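Local structure of indole-3-acetic acid-amido synthetase GH3.15 (Arabidopsis thaliana, 6E1Q) at residues M500-E509 against F578-W586. The protein conjugates glutamine, and possibly cysteine, to the auxin precursor indole-3-butyric acid, using ATP and releasing AMP and diphosphate. Sequence-based numbering, arbitrary orientation.
Sequences MEECCFTVEE and FLSRKIPSW
With CG anti to the backbone N (chi1 169°), the Phe505 ring is laid against Lys582, whose chain arches over one face. Lys582 CE lies over the ring centre, and NZ makes a cation-pi contact, 4.0 Å from the Phe505 centroid. The same ammonium forms a salt bridge with Glu502, NZ to OE1 3.0 Å, on the syn lone pair. CB of Glu509 covers the opposite face near the rim. Beyond CB, Glu509 bends at chi2 (78°) and its carboxylate grips Ser585 twice: the backbone N reaches OE1 at 3.1 Å, almost straight (172°), and OG gives its proton to OE2. Were Glu509 an alanine, Ser585 N and OG would probably lose both carboxylate acceptors, and this part of the tail its tie to the helix. In the GH3 C-terminal domain, helix 497-510 packs along edge strand 574-579 and the C-terminal tail that follows it. At the strand, Met500 CB sits 3.5 Å from the Phe578 ring centroid in a CH-pi contact. Arg581 NE makes a weak, salt-bridging bond to Glu501 OE2, the carboxylate and guanidinium planes nearly perpendicular. Buried Glu508 places OE1 2.9 Å from Ser580 OG, while its OE2 is held by Tyr515 and Arg519.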
loop_
_atom_site.group_PDB
_atom_site.type_symbol
_atom_site.label_atom_id
_atom_site.label_comp_id
_atom_site.label_asym_id
_atom_site.label_seq_id
_atom_site.Cartn_x
_atom_site.Cartn_y
_atom_site.Cartn_z
ATOM N N MET A 500 -28.427 4.257 11.956
ATOM C CA MET A 500 -27.978 4.434 10.567
ATOM C C MET A 500 -28.191 5.862 10.096
ATOM O O MET A 500 -27.331 6.432 9.416
ATOM C CB MET A 500 -28.699 3.456 9.618
ATOM C CG MET A 500 -28.186 2.023 9.696
ATOM S SD MET A 500 -26.371 1.982 9.747
ATOM C CE MET A 500 -25.952 2.547 8.089
ATOM N N GLU A 501 -29.323 6.463 10.465
ATOM C CA GLU A 501 -29.585 7.835 10.052
ATOM C C GLU A 501 -28.610 8.801 10.717
ATOM O O GLU A 501 -28.181 9.786 10.099
ATOM C CB GLU A 501 -31.038 8.197 10.363
ATOM C CG GLU A 501 -32.038 7.483 9.438
ATOM C CD GLU A 501 -33.502 7.858 9.707
ATOM O OE1 GLU A 501 -33.889 8.064 10.881
ATOM O OE2 GLU A 501 -34.273 7.939 8.724
ATOM N N GLU A 502 -28.243 8.537 11.974
ATOM C CA GLU A 502 -27.231 9.374 12.616
ATOM C C GLU A 502 -25.861 9.154 11.986
ATOM O O GLU A 502 -25.066 10.101 11.909
ATOM C CB GLU A 502 -27.204 9.114 14.125
ATOM C CG GLU A 502 -26.310 10.074 14.938
ATOM C CD GLU A 502 -26.847 11.499 15.007
ATOM O OE1 GLU A 502 -27.969 11.736 14.511
ATOM O OE2 GLU A 502 -26.150 12.387 15.573
ATOM N N CYS A 503 -25.576 7.931 11.508
ATOM C CA CYS A 503 -24.341 7.701 10.756
ATOM C C CYS A 503 -24.290 8.591 9.520
ATOM O O CYS A 503 -23.261 9.212 9.226
ATOM C CB CYS A 503 -24.221 6.229 10.339
ATOM S SG CYS A 503 -23.775 5.159 11.714
ATOM N N CYS A 504 -25.397 8.648 8.773
ATOM C CA CYS A 504 -25.453 9.502 7.593
ATOM C C CYS A 504 -25.080 10.931 7.946
ATOM O O CYS A 504 -24.239 11.554 7.284
ATOM C CB CYS A 504 -26.851 9.467 6.982
ATOM S SG CYS A 504 -27.287 7.936 6.201
ATOM N N PHE A 505 -25.698 11.458 9.005
ATOM C CA PHE A 505 -25.421 12.823 9.435
ATOM C C PHE A 505 -23.963 13.002 9.841
ATOM O O PHE A 505 -23.354 14.041 9.553
ATOM C CB PHE A 505 -26.331 13.186 10.597
ATOM C CG PHE A 505 -25.953 14.443 11.272
ATOM C CD1 PHE A 505 -26.205 15.667 10.667
ATOM C CD2 PHE A 505 -25.339 14.418 12.520
ATOM C CE1 PHE A 505 -25.869 16.863 11.303
ATOM C CE2 PHE A 505 -24.984 15.604 13.159
ATOM C CZ PHE A 505 -25.253 16.829 12.550
ATOM N N THR A 506 -23.390 12.003 10.516
ATOM C CA THR A 506 -22.047 12.161 11.061
ATOM C C THR A 506 -21.018 12.255 9.949
ATOM O O THR A 506 -20.049 13.011 10.064
ATOM C CB THR A 506 -21.736 11.000 12.006
ATOM O OG1 THR A 506 -22.752 10.957 13.007
ATOM C CG2 THR A 506 -20.382 11.174 12.688
ATOM N N VAL A 507 -21.204 11.489 8.870
ATOM C CA VAL A 507 -20.394 11.696 7.670
ATOM C C VAL A 507 -20.524 13.133 7.190
ATOM O O VAL A 507 -19.525 13.817 6.934
ATOM C CB VAL A 507 -20.800 10.723 6.549
ATOM C CG1 VAL A 507 -19.877 10.919 5.341
ATOM C CG2 VAL A 507 -20.740 9.292 7.014
ATOM N N GLU A 508 -21.768 13.604 7.037
ATOM C CA GLU A 508 -21.988 14.941 6.489
ATOM C C GLU A 508 -21.346 16.005 7.356
ATOM O O GLU A 508 -20.719 16.938 6.845
ATOM C CB GLU A 508 -23.475 15.232 6.363
ATOM C CG GLU A 508 -24.184 14.421 5.325
ATOM C CD GLU A 508 -25.465 15.086 4.890
ATOM O OE1 GLU A 508 -26.375 15.223 5.738
ATOM O OE2 GLU A 508 -25.558 15.480 3.712
ATOM N N GLU A 509 -21.507 15.885 8.675
ATOM C CA GLU A 509 -20.971 16.881 9.587
ATOM C C GLU A 509 -19.454 16.907 9.537
ATOM O O GLU A 509 -18.846 17.911 9.925
ATOM C CB GLU A 509 -21.481 16.589 11.009
ATOM C CG GLU A 509 -20.956 17.484 12.121
ATOM C CD GLU A 509 -21.639 18.849 12.183
ATOM O OE1 GLU A 509 -22.548 19.112 11.368
ATOM O OE2 GLU A 509 -21.262 19.660 13.057
ATOM N N PHE A 578 -30.467 4.504 3.736
ATOM C CA PHE A 578 -30.742 5.440 4.815
ATOM C C PHE A 578 -30.298 6.818 4.364
ATOM O O PHE A 578 -29.306 6.953 3.640
ATOM C CB PHE A 578 -30.020 5.031 6.105
ATOM C CG PHE A 578 -30.315 3.621 6.539
ATOM C CD1 PHE A 578 -31.393 3.347 7.367
ATOM C CD2 PHE A 578 -29.530 2.570 6.100
ATOM C CE1 PHE A 578 -31.666 2.048 7.765
ATOM C CE2 PHE A 578 -29.794 1.276 6.490
ATOM C CZ PHE A 578 -30.869 1.012 7.324
ATOM N N LEU A 579 -31.039 7.833 4.776
ATOM C CA LEU A 579 -30.714 9.213 4.468
ATOM C C LEU A 579 -30.454 9.970 5.758
ATOM O O LEU A 579 -31.056 9.679 6.800
ATOM C CB LEU A 579 -31.847 9.895 3.701
ATOM C CG LEU A 579 -32.210 9.295 2.348
ATOM C CD1 LEU A 579 -33.594 9.785 1.895
ATOM C CD2 LEU A 579 -31.156 9.667 1.344
ATOM N N SER A 580 -29.563 10.955 5.683
ATOM C CA SER A 580 -29.403 11.870 6.803
ATOM C C SER A 580 -30.714 12.607 7.037
ATOM O O SER A 580 -31.357 13.061 6.091
ATOM C CB SER A 580 -28.274 12.862 6.523
ATOM O OG SER A 580 -28.230 13.890 7.506
ATOM N N ARG A 581 -31.123 12.711 8.297
ATOM C CA ARG A 581 -32.335 13.446 8.633
ATOM C C ARG A 581 -32.039 14.815 9.219
ATOM O O ARG A 581 -32.969 15.546 9.551
ATOM C CB ARG A 581 -33.204 12.635 9.604
ATOM C CG ARG A 581 -33.931 11.461 8.958
ATOM C CD ARG A 581 -34.232 11.737 7.487
ATOM N NE ARG A 581 -34.868 10.602 6.822
ATOM C CZ ARG A 581 -35.220 10.589 5.538
ATOM N NH1 ARG A 581 -34.994 11.652 4.778
ATOM N NH2 ARG A 581 -35.797 9.516 5.014
ATOM N N LYS A 582 -30.772 15.182 9.356
ATOM C CA LYS A 582 -30.415 16.475 9.911
ATOM C C LYS A 582 -29.495 17.186 8.932
ATOM O O LYS A 582 -28.733 16.551 8.199
ATOM C CB LYS A 582 -29.737 16.329 11.289
ATOM C CG LYS A 582 -30.650 15.749 12.376
ATOM C CD LYS A 582 -29.890 14.810 13.308
ATOM C CE LYS A 582 -28.991 15.559 14.277
ATOM N NZ LYS A 582 -27.978 14.659 14.932
ATOM N N ILE A 583 -29.593 18.508 8.905
ATOM C CA ILE A 583 -28.740 19.305 8.030
ATOM C C ILE A 583 -27.445 19.613 8.772
ATOM O O ILE A 583 -27.491 20.000 9.950
ATOM C CB ILE A 583 -29.465 20.577 7.562
ATOM C CG1 ILE A 583 -30.734 20.202 6.799
ATOM C CG2 ILE A 583 -28.579 21.425 6.680
ATOM C CD1 ILE A 583 -32.000 20.340 7.610
ATOM N N PRO A 584 -26.281 19.441 8.141
ATOM C CA PRO A 584 -25.015 19.734 8.825
ATOM C C PRO A 584 -24.833 21.227 9.050
ATOM O O PRO A 584 -25.422 22.068 8.370
ATOM C CB PRO A 584 -23.954 19.179 7.868
ATOM C CG PRO A 584 -24.614 19.159 6.531
ATOM C CD PRO A 584 -26.072 18.906 6.782
ATOM N N SER A 585 -24.009 21.553 10.038
ATOM C CA SER A 585 -23.804 22.944 10.403
ATOM C C SER A 585 -22.806 23.617 9.464
ATOM O O SER A 585 -21.930 22.972 8.882
ATOM C CB SER A 585 -23.330 23.044 11.853
ATOM O OG SER A 585 -22.162 22.262 12.057
ATOM N N TRP A 586 -22.963 24.932 9.313
ATOM C CA TRP A 586 -22.046 25.764 8.546
ATOM C C TRP A 586 -22.327 27.235 8.846
ATOM O O TRP A 586 -23.492 27.644 8.905
ATOM C CB TRP A 586 -22.170 25.490 7.042
ATOM C CG TRP A 586 -21.200 26.303 6.241
ATOM C CD1 TRP A 586 -19.914 25.969 5.916
ATOM C CD2 TRP A 586 -21.420 27.614 5.708
ATOM N NE1 TRP A 586 -19.328 26.988 5.201
ATOM C CE2 TRP A 586 -20.230 28.011 5.064
ATOM C CE3 TRP A 586 -22.510 28.490 5.713
ATOM C CZ2 TRP A 586 -20.102 29.246 4.425
ATOM C CZ3 TRP A 586 -22.382 29.711 5.081
ATOM C CH2 TRP A 586 -21.188 30.076 4.441
HETATM O O HOH W 1 -29.714 11.894 10.567
HETATM O O HOH W 2 -33.601 6.831 6.225
#